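Local coordinates for putative PLP-dependent aminotransferase (Bacillus cereus ATCC 10987, PDB 3JU7), which probably acts as a pyridoxal phosphate-dependent transaminase of the DegT/DnrJ/EryC1/StrS family, with a cofactor held as a lysine adduct, at residues A[71-76]-A[206-211]; A[348-353]-A[362-367]; A[80-85]-A[117-122]; A[48-53]-A[198-203]; A[143-148]-A[158-163]. All coordinates share one frame; numbering follows the deposited sequence.

Overall arrangement
Contacts 1, 3, 4 and 5 belong to the large cofactor-binding body of the chain, whereas contact 2 stands apart in the C-terminal part, its centre about 41 Å from that of contact 1 and about 29 Å from that of contact 5. Contact 5 is the one that leads to the active site: its strand carries Asp161, whose carboxylate is hydrogen-bonded to the cofactor carried by residue 191. Contacts 3 and 5 touch through neighbouring helices, with centres about 13 Å apart. Contacts 4 and 5 reach the same mixed sheet without touching, nearest atoms about 7 Å apart. Contact 1 meets both, Ile209 packing on strand 199-203 and Lys73 on Val158 and Val159.

Contact 1. Residues A[71-76]-A[206-211]; sequences QLKKRK and EEDIQR
Leu72 spreads its two methyl groups over the first turns of helix 206-215, CD2 3.7 Å from the backbone O of Asp208 and CD1 3.6 Å from CD of Arg211. This is helix-to-helix packing on the outer layer of the large domain of a fold type I PLP enzyme, where helices 62-73 and 206-215 lie side by side against the mixed sheet; Lys73, Asp208 and Ile209 all touch Met182 of that sheet. With CG anti to the backbone N (chi1 175°), the fork of Leu72 points at the helix, and the aliphatic part of Arg211 passes it at about a right angle. Arginine suits this exposed position: its CG and CD cover the leucine methyl, and the charged end need not be buried. The polar link is indirect. Lys73 forms its salt bridge with Glu152, and its NZ remains 4.4 Å from Asp208 OD2. A single water joins the two, accepting from Lys73 NZ at 2.6 Å and donating to Asp208 OD2 at 2.7 Å.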
# COMPACT_ATOMS: atom_id res chain seq x y z
N GLN A 71 -8.34 -5.82 10.49
CA GLN A 71 -9.59 -6.06 9.75
C GLN A 71 -9.96 -7.55 9.79
O GLN A 71 -11.08 -7.87 10.11
CB GLN A 71 -9.48 -5.57 8.30
CG GLN A 71 -10.75 -5.82 7.48
CD GLN A 71 -11.97 -5.11 8.05
OE1 GLN A 71 -11.87 -4.01 8.59
NE2 GLN A 71 -13.13 -5.75 7.95
N LEU A 72 -9.03 -8.47 9.51
CA LEU A 72 -9.33 -9.91 9.59
C LEU A 72 -9.69 -10.39 11.00
O LEU A 72 -10.61 -11.16 11.20
CB LEU A 72 -8.13 -10.75 9.10
CG LEU A 72 -8.25 -12.27 9.25
CD1 LEU A 72 -9.37 -12.76 8.34
CD2 LEU A 72 -6.92 -12.95 8.96
N LYS A 73 -8.92 -9.94 11.99
CA LYS A 73 -8.94 -10.54 13.30
C LYS A 73 -9.86 -9.82 14.29
O LYS A 73 -10.20 -10.37 15.31
CB LYS A 73 -7.51 -10.56 13.84
CG LYS A 73 -6.68 -11.66 13.18
CD LYS A 73 -5.33 -11.87 13.80
CE LYS A 73 -5.36 -12.29 15.28
NZ LYS A 73 -5.57 -13.72 15.54
N LYS A 74 -10.27 -8.59 14.02
CA LYS A 74 -11.09 -7.89 14.99
C LYS A 74 -12.43 -8.60 15.28
O LYS A 74 -13.08 -9.16 14.42
CB LYS A 74 -11.34 -6.44 14.56
CG LYS A 74 -12.15 -6.34 13.28
CD LYS A 74 -12.34 -4.91 12.74
CE LYS A 74 -13.41 -4.93 11.66
NZ LYS A 74 -13.81 -3.60 11.28
N ARG A 75 -12.86 -8.54 16.54
CA ARG A 75 -14.17 -9.06 16.89
C ARG A 75 -15.20 -8.11 16.34
O ARG A 75 -15.12 -6.89 16.53
CB ARG A 75 -14.30 -9.23 18.40
CG ARG A 75 -13.19 -10.10 18.94
CD ARG A 75 -13.47 -10.62 20.28
NE ARG A 75 -13.76 -9.55 21.21
CZ ARG A 75 -13.94 -9.75 22.51
NH1 ARG A 75 -13.86 -10.98 23.02
NH2 ARG A 75 -14.19 -8.71 23.32
N LYS A 76 -16.16 -8.69 15.65
CA LYS A 76 -17.07 -7.92 14.81
C LYS A 76 -18.00 -7.01 15.61
O LYS A 76 -18.47 -6.03 15.09
CB LYS A 76 -17.83 -8.86 13.85
CG LYS A 76 -16.96 -9.39 12.66
N GLU A 206 -1.68 -20.80 9.85
CA GLU A 206 -1.44 -20.80 8.41
C GLU A 206 -2.66 -20.39 7.63
O GLU A 206 -2.55 -19.60 6.70
CB GLU A 206 -0.95 -22.18 7.96
CG GLU A 206 0.39 -22.57 8.60
CD GLU A 206 0.90 -23.92 8.15
OE1 GLU A 206 0.61 -24.34 7.00
OE2 GLU A 206 1.60 -24.58 8.94
N GLU A 207 -3.83 -20.90 8.01
CA GLU A 207 -5.07 -20.52 7.34
C GLU A 207 -5.28 -19.00 7.40
O GLU A 207 -5.63 -18.40 6.39
CB GLU A 207 -6.27 -21.23 7.99
CG GLU A 207 -6.33 -22.76 7.79
N ASP A 208 -5.05 -18.37 8.54
CA ASP A 208 -5.19 -16.90 8.63
C ASP A 208 -4.27 -16.16 7.64
O ASP A 208 -4.67 -15.20 7.01
CB ASP A 208 -4.89 -16.40 10.04
CG ASP A 208 -5.96 -16.81 11.06
OD1 ASP A 208 -7.07 -17.25 10.65
OD2 ASP A 208 -5.67 -16.71 12.28
N ILE A 209 -3.04 -16.62 7.54
CA ILE A 209 -2.08 -16.08 6.57
C ILE A 209 -2.57 -16.27 5.15
O ILE A 209 -2.46 -15.36 4.35
CB ILE A 209 -0.67 -16.71 6.75
CG1 ILE A 209 -0.10 -16.29 8.12
CG2 ILE A 209 0.28 -16.34 5.57
CD1 ILE A 209 0.26 -14.87 8.25
N GLN A 210 -3.09 -17.45 4.82
CA GLN A 210 -3.71 -17.66 3.47
C GLN A 210 -4.81 -16.63 3.20
O GLN A 210 -4.91 -16.05 2.11
CB GLN A 210 -4.31 -19.05 3.36
CG GLN A 210 -3.23 -20.16 3.38
CD GLN A 210 -3.76 -21.60 3.57
OE1 GLN A 210 -4.97 -21.84 3.71
NE2 GLN A 210 -2.83 -22.56 3.58
N ARG A 211 -5.61 -16.38 4.22
CA ARG A 211 -6.69 -15.42 4.07
C ARG A 211 -6.14 -14.01 3.88
O ARG A 211 -6.63 -13.28 3.03
CB ARG A 211 -7.63 -15.51 5.28
CG ARG A 211 -8.89 -14.82 5.07
CD ARG A 211 -9.99 -15.39 5.93
NE ARG A 211 -10.41 -16.66 5.39
CZ ARG A 211 -11.07 -17.58 6.07
NH1 ARG A 211 -11.41 -17.36 7.35
NH2 ARG A 211 -11.42 -18.72 5.47
O HOH W 1 -4.12 -15.19 13.94

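Contact 2. Residues A[348-353]-A[362-367]; sequences VSLPLW and EQIVIC
Ile364 meets Leu350 and Pro351 through apolar contacts alone. The tip of its longer branch, CD1, lies 3.9 Å from CG of the Pro351 ring, while its CG2 methyl comes to 4.4 Å from CD1 of Leu350. One isoleucine thus serves two neighbours with its two branches: CG1 stands anti to the carbonyl carbon (chi1 -69°) and carries CD1 out to the proline, which leaves CG2 on the side of the leucine. A beta-branched residue with a long arm suits a helix face that must cover two successive residues. The Leu350-Ile364 pair is loosely spaced, and both lie against Tyr264 of helix 250-270; Leu308 of helix 301-309 also touches Leu350.

Hydrogen bonding runs within each element and to its own neighbours, not between the two segments. Ile366 N bonds to Glu362 O at 2.8 Å, an ordinary helical turn, and Leu350 pairs through its backbone with Met291 of the adjoining strand. Proline has no N-H to offer, but the O of Pro351 is used, bonded to the hydroxyl of Tyr264.

Strand 347-350, antiparallel to 291-294 and covered by helix 358-368 together with its companion helices, shows the helix-on-antiparallel-sheet packing of the C-terminal small domain of fold type I PLP enzymes.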
# COMPACT_ATOMS: atom_id res chain seq x y z
N VAL A 348 14.84 10.07 24.46
CA VAL A 348 15.68 10.65 23.40
C VAL A 348 16.06 9.52 22.45
O VAL A 348 16.26 8.39 22.89
CB VAL A 348 16.97 11.30 23.99
CG1 VAL A 348 17.97 11.66 22.87
CG2 VAL A 348 16.60 12.54 24.83
N SER A 349 16.11 9.83 21.14
CA SER A 349 16.47 8.88 20.09
C SER A 349 17.81 9.30 19.51
O SER A 349 17.91 10.33 18.84
CB SER A 349 15.40 8.86 18.98
OG SER A 349 14.12 8.50 19.48
N LEU A 350 18.86 8.53 19.77
CA LEU A 350 20.19 8.95 19.36
C LEU A 350 20.55 8.23 18.08
O LEU A 350 20.16 7.08 17.86
CB LEU A 350 21.24 8.70 20.43
CG LEU A 350 21.05 9.40 21.78
CD1 LEU A 350 22.12 8.94 22.78
CD2 LEU A 350 21.09 10.91 21.63
N PRO A 351 21.30 8.91 17.21
CA PRO A 351 21.56 8.28 15.94
C PRO A 351 22.39 7.02 16.03
O PRO A 351 23.33 6.91 16.82
CB PRO A 351 22.28 9.37 15.13
CG PRO A 351 22.55 10.47 16.03
CD PRO A 351 21.68 10.32 17.23
N LEU A 352 22.02 6.09 15.16
CA LEU A 352 22.71 4.84 14.98
C LEU A 352 22.40 4.42 13.56
O LEU A 352 21.26 4.42 13.18
CB LEU A 352 22.19 3.82 15.98
CG LEU A 352 22.96 2.50 16.16
CD1 LEU A 352 22.58 1.86 17.53
CD2 LEU A 352 22.69 1.55 15.04
N TRP A 353 23.41 4.15 12.74
CA TRP A 353 23.21 3.67 11.37
C TRP A 353 24.47 2.96 10.91
O TRP A 353 25.53 3.17 11.50
CB TRP A 353 22.86 4.78 10.37
CG TRP A 353 23.30 6.16 10.73
CD1 TRP A 353 22.56 7.11 11.36
CD2 TRP A 353 24.59 6.75 10.50
NE1 TRP A 353 23.28 8.25 11.53
CE2 TRP A 353 24.54 8.06 11.01
CE3 TRP A 353 25.76 6.30 9.91
CZ2 TRP A 353 25.61 8.92 10.94
CZ3 TRP A 353 26.83 7.15 9.83
CH2 TRP A 353 26.76 8.45 10.35
N GLU A 362 31.41 8.15 20.27
CA GLU A 362 32.14 8.94 21.27
C GLU A 362 31.81 10.45 21.20
O GLU A 362 31.47 11.04 22.22
CB GLU A 362 33.65 8.70 21.18
CG GLU A 362 34.50 9.48 22.20
CD GLU A 362 35.96 9.03 22.29
OE1 GLU A 362 36.52 8.45 21.34
OE2 GLU A 362 36.55 9.26 23.35
N GLN A 363 31.90 11.06 20.02
CA GLN A 363 31.43 12.43 19.85
C GLN A 363 30.11 12.58 20.55
O GLN A 363 29.93 13.47 21.37
CB GLN A 363 31.16 12.79 18.38
CG GLN A 363 32.33 13.15 17.47
CD GLN A 363 31.87 13.80 16.13
OE1 GLN A 363 30.99 14.67 16.12
NE2 GLN A 363 32.48 13.38 15.02
N ILE A 364 29.17 11.70 20.20
CA ILE A 364 27.78 11.83 20.62
C ILE A 364 27.68 11.69 22.13
O ILE A 364 27.15 12.57 22.80
CB ILE A 364 26.88 10.79 19.89
CG1 ILE A 364 26.77 11.15 18.40
CG2 ILE A 364 25.49 10.72 20.51
CD1 ILE A 364 26.13 10.03 17.53
N VAL A 365 28.21 10.60 22.64
CA VAL A 365 28.14 10.33 24.06
C VAL A 365 28.80 11.44 24.86
O VAL A 365 28.24 11.88 25.84
CB VAL A 365 28.74 8.96 24.42
CG1 VAL A 365 28.83 8.80 25.94
CG2 VAL A 365 27.89 7.83 23.77
N ILE A 366 29.97 11.91 24.40
CA ILE A 366 30.66 13.04 25.04
C ILE A 366 29.79 14.29 25.11
O ILE A 366 29.79 14.99 26.12
CB ILE A 366 31.99 13.36 24.33
CG1 ILE A 366 33.02 12.29 24.67
CG2 ILE A 366 32.51 14.72 24.78
CD1 ILE A 366 34.32 12.44 23.92
N CYS A 367 29.04 14.58 24.05
CA CYS A 367 28.11 15.71 24.02
C CYS A 367 26.99 15.56 25.04
O CYS A 367 26.55 16.54 25.63
CB CYS A 367 27.46 15.89 22.64
SG CYS A 367 28.51 16.63 21.36

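Contact 3. Residues A[80-85]-A[117-122]; sequences YALMPS and TVLWDK
Leu82 and Leu119 meet methyl to methyl, and the flat groups stand around this pair rather than within it. The ring of Tyr148 lies against the other branch of Leu119, with Tyr148 CE1 3.6 Å from Leu119 CD2. On the strand side, Tyr103 touches Leu82 while meeting the ring of Tyr80 edge-to-face.

At the contact itself, Leu119 CD1 sits 3.6 Å from Leu82 CD2 and 3.9 Å from Leu82 CB, so one methyl covers the inner part of the partner as well as its tip. A CG anti to the backbone N (chi1 168°) swings the end of Leu119 nearer the strand than its CB direction alone would bring it. One turn on, Lys122 adds its CG, 4.2 Å from Leu82 CD2. Its chain then leads away, and NZ ends in a salt bridge with Glu125 and a hydrogen bond to the Tyr103 hydroxyl, so the methylenes serve as apolar cover.

Helix 116-126 connects strand 101-105 to strand 130-133, and strand 80-84 runs between those two: the contact is that of a beta-alpha-beta crossover helix lying over the middle one of three parallel strands, part of the large-domain sheet of fold type I enzymes.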
# COMPACT_ATOMS: atom_id res chain seq x y z
N TYR A 80 -13.31 -0.88 20.15
CA TYR A 80 -11.99 -0.34 20.51
C TYR A 80 -10.81 -1.26 20.16
O TYR A 80 -10.92 -2.50 20.24
CB TYR A 80 -11.95 -0.11 22.02
CG TYR A 80 -12.99 0.85 22.54
CD1 TYR A 80 -12.94 2.19 22.19
CD2 TYR A 80 -13.98 0.44 23.40
CE1 TYR A 80 -13.85 3.08 22.68
CE2 TYR A 80 -14.92 1.32 23.87
CZ TYR A 80 -14.83 2.65 23.52
OH TYR A 80 -15.74 3.58 23.98
N ALA A 81 -9.70 -0.64 19.80
CA ALA A 81 -8.41 -1.34 19.67
C ALA A 81 -7.56 -0.89 20.87
O ALA A 81 -7.20 0.30 20.95
CB ALA A 81 -7.71 -0.97 18.35
N LEU A 82 -7.29 -1.78 21.82
CA LEU A 82 -6.51 -1.42 23.02
C LEU A 82 -5.02 -1.49 22.64
O LEU A 82 -4.54 -2.51 22.14
CB LEU A 82 -6.80 -2.36 24.19
CG LEU A 82 -8.07 -2.13 24.99
CD1 LEU A 82 -9.29 -1.83 24.10
CD2 LEU A 82 -8.27 -3.33 25.90
N MSE A 83 -4.33 -0.37 22.78
CA MSE A 83 -2.93 -0.26 22.38
C MSE A 83 -2.23 0.79 23.23
O MSE A 83 -2.86 1.61 23.86
CB MSE A 83 -2.82 0.13 20.91
CG MSE A 83 -3.49 1.48 20.61
SE MSE A 83 -3.40 2.08 18.77
CE MSE A 83 -4.37 0.65 17.91
N PRO A 84 -0.91 0.79 23.21
CA PRO A 84 -0.21 1.88 23.86
C PRO A 84 -0.34 3.19 23.09
O PRO A 84 -0.58 3.16 21.87
CB PRO A 84 1.24 1.41 23.83
CG PRO A 84 1.30 0.55 22.58
CD PRO A 84 0.01 -0.22 22.66
N SER A 85 -0.23 4.32 23.80
CA SER A 85 -0.07 5.64 23.18
C SER A 85 1.38 5.77 22.71
O SER A 85 1.68 6.37 21.65
CB SER A 85 -0.38 6.74 24.20
OG SER A 85 -0.05 8.02 23.69
N THR A 117 -1.19 -5.64 33.44
CA THR A 117 -2.15 -5.52 34.52
C THR A 117 -3.23 -4.53 34.16
O THR A 117 -4.42 -4.80 34.32
CB THR A 117 -1.46 -5.04 35.79
OG1 THR A 117 -0.54 -6.04 36.19
CG2 THR A 117 -2.44 -4.82 36.90
N VAL A 118 -2.81 -3.37 33.67
CA VAL A 118 -3.75 -2.33 33.31
C VAL A 118 -4.57 -2.78 32.08
O VAL A 118 -5.76 -2.55 32.03
CB VAL A 118 -3.02 -0.98 33.12
CG1 VAL A 118 -3.96 0.06 32.50
CG2 VAL A 118 -2.42 -0.51 34.50
N LEU A 119 -3.93 -3.48 31.14
CA LEU A 119 -4.61 -3.96 29.95
C LEU A 119 -5.74 -4.97 30.33
O LEU A 119 -6.88 -4.82 29.89
CB LEU A 119 -3.60 -4.59 28.97
CG LEU A 119 -4.15 -5.42 27.79
CD1 LEU A 119 -5.12 -4.65 26.89
CD2 LEU A 119 -3.01 -5.98 26.94
N TRP A 120 -5.40 -5.94 31.19
CA TRP A 120 -6.36 -6.97 31.68
C TRP A 120 -7.55 -6.35 32.38
O TRP A 120 -8.71 -6.71 32.16
CB TRP A 120 -5.66 -7.90 32.68
CG TRP A 120 -5.26 -9.24 32.17
CD1 TRP A 120 -5.61 -10.46 32.68
CD2 TRP A 120 -4.41 -9.52 31.04
NE1 TRP A 120 -5.04 -11.48 31.95
CE2 TRP A 120 -4.30 -10.92 30.94
CE3 TRP A 120 -3.75 -8.72 30.11
CZ2 TRP A 120 -3.54 -11.54 29.94
CZ3 TRP A 120 -3.00 -9.33 29.13
CH2 TRP A 120 -2.90 -10.73 29.05
N ASP A 121 -7.29 -5.40 33.27
CA ASP A 121 -8.39 -4.80 33.99
C ASP A 121 -9.29 -4.15 32.98
O ASP A 121 -10.52 -4.26 33.08
CB ASP A 121 -7.90 -3.80 35.04
CG ASP A 121 -7.24 -4.47 36.24
OD1 ASP A 121 -7.28 -5.71 36.38
OD2 ASP A 121 -6.68 -3.75 37.08
N LYS A 122 -8.69 -3.52 31.98
CA LYS A 122 -9.49 -2.81 30.98
C LYS A 122 -10.27 -3.78 30.07
O LYS A 122 -11.42 -3.52 29.71
CB LYS A 122 -8.61 -1.85 30.16
CG LYS A 122 -9.37 -0.94 29.20
CD LYS A 122 -10.46 -0.10 29.90
CE LYS A 122 -9.85 0.90 30.79
NZ LYS A 122 -10.87 1.76 31.50

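Contact 4. Residues A[48-53]-A[198-203]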
# COMPACT_ATOMS: atom_id res chain seq x y z
N GLY A 48 14.69 -19.81 7.36
CA GLY A 48 15.78 -19.10 8.00
C GLY A 48 15.42 -18.61 9.38
O GLY A 48 16.22 -18.73 10.29
N PHE A 49 14.21 -18.06 9.54
CA PHE A 49 13.84 -17.49 10.82
C PHE A 49 12.84 -18.29 11.64
O PHE A 49 12.98 -18.36 12.87
CB PHE A 49 13.33 -16.06 10.62
CG PHE A 49 14.40 -15.06 10.23
CD1 PHE A 49 15.68 -15.15 10.71
CD2 PHE A 49 14.10 -14.01 9.40
CE1 PHE A 49 16.66 -14.22 10.34
CE2 PHE A 49 15.08 -13.08 9.04
CZ PHE A 49 16.35 -13.19 9.51
N PHE A 50 11.82 -18.88 11.01
CA PHE A 50 10.70 -19.40 11.78
C PHE A 50 10.62 -20.91 11.93
O PHE A 50 9.56 -21.44 12.26
CB PHE A 50 9.40 -18.87 11.23
CG PHE A 50 9.23 -17.38 11.38
CD1 PHE A 50 8.96 -16.84 12.61
CD2 PHE A 50 9.35 -16.53 10.29
CE1 PHE A 50 8.80 -15.46 12.77
CE2 PHE A 50 9.18 -15.14 10.45
CZ PHE A 50 8.91 -14.63 11.68
N GLN A 51 11.75 -21.56 11.69
CA GLN A 51 11.90 -23.00 11.86
C GLN A 51 10.81 -23.74 11.12
O GLN A 51 10.38 -24.79 11.57
CB GLN A 51 11.91 -23.36 13.36
CG GLN A 51 13.09 -22.79 14.15
CD GLN A 51 12.93 -22.95 15.67
OE1 GLN A 51 12.50 -23.99 16.15
NE2 GLN A 51 13.28 -21.91 16.42
N ASN A 52 10.37 -23.19 9.98
CA ASN A 52 9.33 -23.82 9.19
C ASN A 52 8.10 -24.20 9.98
O ASN A 52 7.48 -25.25 9.73
CB ASN A 52 9.89 -25.08 8.48
CG ASN A 52 10.73 -24.74 7.26
OD1 ASN A 52 10.34 -23.91 6.43
ND2 ASN A 52 11.88 -25.35 7.17
N ARG A 53 7.74 -23.37 10.95
CA ARG A 53 6.53 -23.53 11.70
C ARG A 53 5.77 -22.20 11.62
O ARG A 53 6.32 -21.13 11.97
CB ARG A 53 6.82 -23.86 13.16
CG ARG A 53 7.65 -25.09 13.40
CD ARG A 53 7.41 -25.64 14.82
NE ARG A 53 7.76 -24.67 15.86
CZ ARG A 53 9.00 -24.46 16.30
NH1 ARG A 53 10.05 -25.13 15.79
NH2 ARG A 53 9.22 -23.56 17.26
N GLY A 198 8.20 -2.06 2.28
CA GLY A 198 7.81 -3.44 2.41
C GLY A 198 7.45 -3.80 3.85
O GLY A 198 7.62 -3.01 4.76
N GLY A 199 6.96 -5.00 4.04
CA GLY A 199 6.63 -5.52 5.34
C GLY A 199 6.31 -6.99 5.25
O GLY A 199 6.34 -7.57 4.15
N LEU A 200 6.01 -7.59 6.41
CA LEU A 200 5.74 -9.01 6.55
C LEU A 200 4.75 -9.25 7.70
O LEU A 200 4.72 -8.51 8.71
CB LEU A 200 7.02 -9.75 6.85
CG LEU A 200 7.02 -11.30 6.73
CD1 LEU A 200 7.22 -11.76 5.30
CD2 LEU A 200 8.04 -11.93 7.62
N ILE A 201 3.93 -10.29 7.53
CA ILE A 201 3.06 -10.78 8.60
C ILE A 201 3.39 -12.22 8.88
O ILE A 201 3.50 -13.00 7.96
CB ILE A 201 1.54 -10.65 8.29
CG1 ILE A 201 1.22 -9.24 7.79
CG2 ILE A 201 0.75 -10.98 9.56
CD1 ILE A 201 -0.27 -8.97 7.55
N TYR A 202 3.57 -12.56 10.15
CA TYR A 202 3.80 -13.95 10.56
C TYR A 202 2.64 -14.39 11.46
O TYR A 202 2.13 -13.59 12.24
CB TYR A 202 5.08 -14.08 11.40
CG TYR A 202 5.20 -15.43 12.03
CD1 TYR A 202 5.70 -16.52 11.31
CD2 TYR A 202 4.74 -15.66 13.33
CE1 TYR A 202 5.78 -17.79 11.88
CE2 TYR A 202 4.82 -16.94 13.90
CZ TYR A 202 5.36 -17.99 13.18
OH TYR A 202 5.43 -19.24 13.76
N SER A 203 2.23 -15.64 11.32
CA SER A 203 1.35 -16.27 12.31
C SER A 203 1.65 -17.74 12.34
O SER A 203 2.09 -18.35 11.35
CB SER A 203 -0.14 -16.00 12.07
OG SER A 203 -0.96 -16.57 13.08
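Phe50 stacks on Tyr202 in an offset arrangement, centroids 4.0 Å apart and planes inclined by 12°. Tyr202 CD1 stands over the centre of the phenylalanine ring, while Phe50 CD1 lies toward the rim of the tyrosine; the two side chains slide past each other in opposite directions. The opposite face of Phe50 takes the CB of Phe49, and Leu200 CD2 comes to 4.4 Å from Phe50 CE2, at the ring edge. Having CG anti to the carbonyl carbon (chi1 -66°) directs the ring toward the strand.

Gln51 and Asn52 both adopt left-handed backbone angles, a conformation asparagine tolerates well. They are the central residues of a beta turn closed by Arg53 N bonding to Phe50 O at 3.0 Å. The turn lies between helix 36-48 and edge strand 55-59 of the mixed sheet in the large domain, a fold of the aspartate aminotransferase type, and strand 199-203 is the next strand in.

Arg53 ends the walk with two roles. Its carbonyl O accepts from the Tyr202 hydroxyl at 2.8 Å, in the plane of the tyrosine ring but with the donor 39° out of the carbonyl plane. Asp178 N also bonds to that hydroxyl, so the buried oxygen has two partners. The guanidinium folds back over the turn: NH1 donates to Gln51 OE1 at 2.7 Å, and NH2 forms a salt bridge with Asp178.

Contact 5. Residues A[143-148]-A[158-163]; sequences MNLEEY and VVVDAA
Val160 receives two side chains from 143-148, one on each of its methyls. CE of Met143, present as selenomethionine, meets CG1 tip to tip at 3.8 Å, and CD2 of Leu145 comes to 3.9 Å from CG2. Bending only at chi3 (73°), the otherwise extended Met143 brings its methyl onto the valine. Val158 packs against Tyr148, crossing it at about a right angle: its CG1 is 4.0 Å from ring atom CD1, and Val158 CG2 is 3.7 Å from the backbone O of Tyr148. Compact, beta-branched valines suit an extended chain covered by a helix.

The outer side is looser and more polar. Exposed Asn144 caps the start of the helix, its OD1 accepting from Glu146 N at 3.1 Å. Glu147 also faces solvent, and Leu145 has a triethylene glycol molecule nearby, probably from the crystallisation liquor.

Helix 146-153 connects strands 130-133 and 159-161 in a beta-alpha-beta crossover. The second strand carries Asp161, whose OD1 accepts from Ala163 N in an Asx turn, while OD2 bonds to Thr91 and to the pyridine N1 of the cofactor-lysine adduct at 191. An aspartate on the pyridine nitrogen is characteristic of fold type I PLP enzymes.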
# COMPACT_ATOMS: atom_id res chain seq x y z
N MSE A 143 9.56 -8.16 23.66
CA MSE A 143 8.33 -8.12 24.47
C MSE A 143 7.75 -9.51 24.48
O MSE A 143 7.29 -10.01 23.46
CB MSE A 143 7.33 -7.16 23.88
CG MSE A 143 6.03 -7.07 24.65
SE MSE A 143 4.82 -5.88 23.75
CE MSE A 143 4.33 -6.97 22.20
N ASN A 144 7.80 -10.14 25.64
CA ASN A 144 7.38 -11.51 25.77
C ASN A 144 5.91 -11.64 25.43
O ASN A 144 5.12 -10.79 25.83
CB ASN A 144 7.63 -12.01 27.19
CG ASN A 144 7.66 -13.52 27.25
OD1 ASN A 144 6.60 -14.19 27.26
ND2 ASN A 144 8.89 -14.08 27.28
N LEU A 145 5.53 -12.72 24.74
CA LEU A 145 4.17 -12.88 24.21
C LEU A 145 3.30 -13.93 24.91
O LEU A 145 2.18 -14.18 24.46
CB LEU A 145 4.22 -13.18 22.70
CG LEU A 145 4.82 -12.07 21.84
CD1 LEU A 145 4.92 -12.50 20.40
CD2 LEU A 145 3.96 -10.81 21.98
N GLU A 146 3.81 -14.53 26.00
CA GLU A 146 3.05 -15.51 26.79
C GLU A 146 1.63 -15.03 27.16
O GLU A 146 0.69 -15.74 26.96
CB GLU A 146 3.80 -15.86 28.08
N GLU A 147 1.50 -13.82 27.68
CA GLU A 147 0.22 -13.33 28.15
C GLU A 147 -0.69 -12.98 26.99
O GLU A 147 -1.91 -13.09 27.10
CB GLU A 147 0.40 -12.10 29.07
CG GLU A 147 1.42 -12.28 30.25
CD GLU A 147 0.91 -13.16 31.39
OE1 GLU A 147 0.67 -14.38 31.16
OE2 GLU A 147 0.77 -12.65 32.54
N TYR A 148 -0.10 -12.57 25.87
CA TYR A 148 -0.86 -12.24 24.66
C TYR A 148 -1.39 -13.51 24.01
O TYR A 148 -2.51 -13.55 23.46
CB TYR A 148 -0.01 -11.40 23.69
CG TYR A 148 0.17 -9.98 24.24
CD1 TYR A 148 -0.90 -9.08 24.28
CD2 TYR A 148 1.38 -9.57 24.77
CE1 TYR A 148 -0.74 -7.79 24.82
CE2 TYR A 148 1.54 -8.28 25.31
CZ TYR A 148 0.50 -7.41 25.33
OH TYR A 148 0.67 -6.18 25.89
N VAL A 158 -5.17 -10.63 19.14
CA VAL A 158 -3.98 -9.81 19.30
C VAL A 158 -3.19 -9.76 18.00
O VAL A 158 -2.93 -10.79 17.37
CB VAL A 158 -3.05 -10.40 20.34
CG1 VAL A 158 -1.78 -9.57 20.42
CG2 VAL A 158 -3.80 -10.60 21.68
N VAL A 159 -2.86 -8.55 17.58
CA VAL A 159 -2.01 -8.32 16.45
C VAL A 159 -0.90 -7.46 17.02
O VAL A 159 -1.14 -6.31 17.51
CB VAL A 159 -2.73 -7.58 15.29
CG1 VAL A 159 -1.69 -7.07 14.31
CG2 VAL A 159 -3.78 -8.48 14.59
N VAL A 160 0.31 -8.00 16.93
CA VAL A 160 1.49 -7.36 17.52
C VAL A 160 2.21 -6.51 16.48
O VAL A 160 2.62 -7.04 15.43
CB VAL A 160 2.47 -8.41 18.06
CG1 VAL A 160 3.78 -7.75 18.53
CG2 VAL A 160 1.80 -9.24 19.17
N ASP A 161 2.29 -5.20 16.75
CA ASP A 161 3.15 -4.30 15.97
C ASP A 161 4.61 -4.45 16.41
O ASP A 161 5.02 -3.95 17.44
CB ASP A 161 2.69 -2.84 16.12
CG ASP A 161 3.45 -1.87 15.24
OD1 ASP A 161 4.58 -2.18 14.80
OD2 ASP A 161 2.95 -0.74 15.01
N ALA A 162 5.37 -5.16 15.60
CA ALA A 162 6.79 -5.37 15.80
C ALA A 162 7.51 -4.77 14.59
O ALA A 162 8.47 -5.33 14.09
CB ALA A 162 7.08 -6.89 15.92
N ALA A 163 7.00 -3.63 14.12
CA ALA A 163 7.49 -2.98 12.88
C ALA A 163 9.00 -2.93 12.79
O ALA A 163 9.55 -3.27 11.76
CB ALA A 163 6.88 -1.57 12.71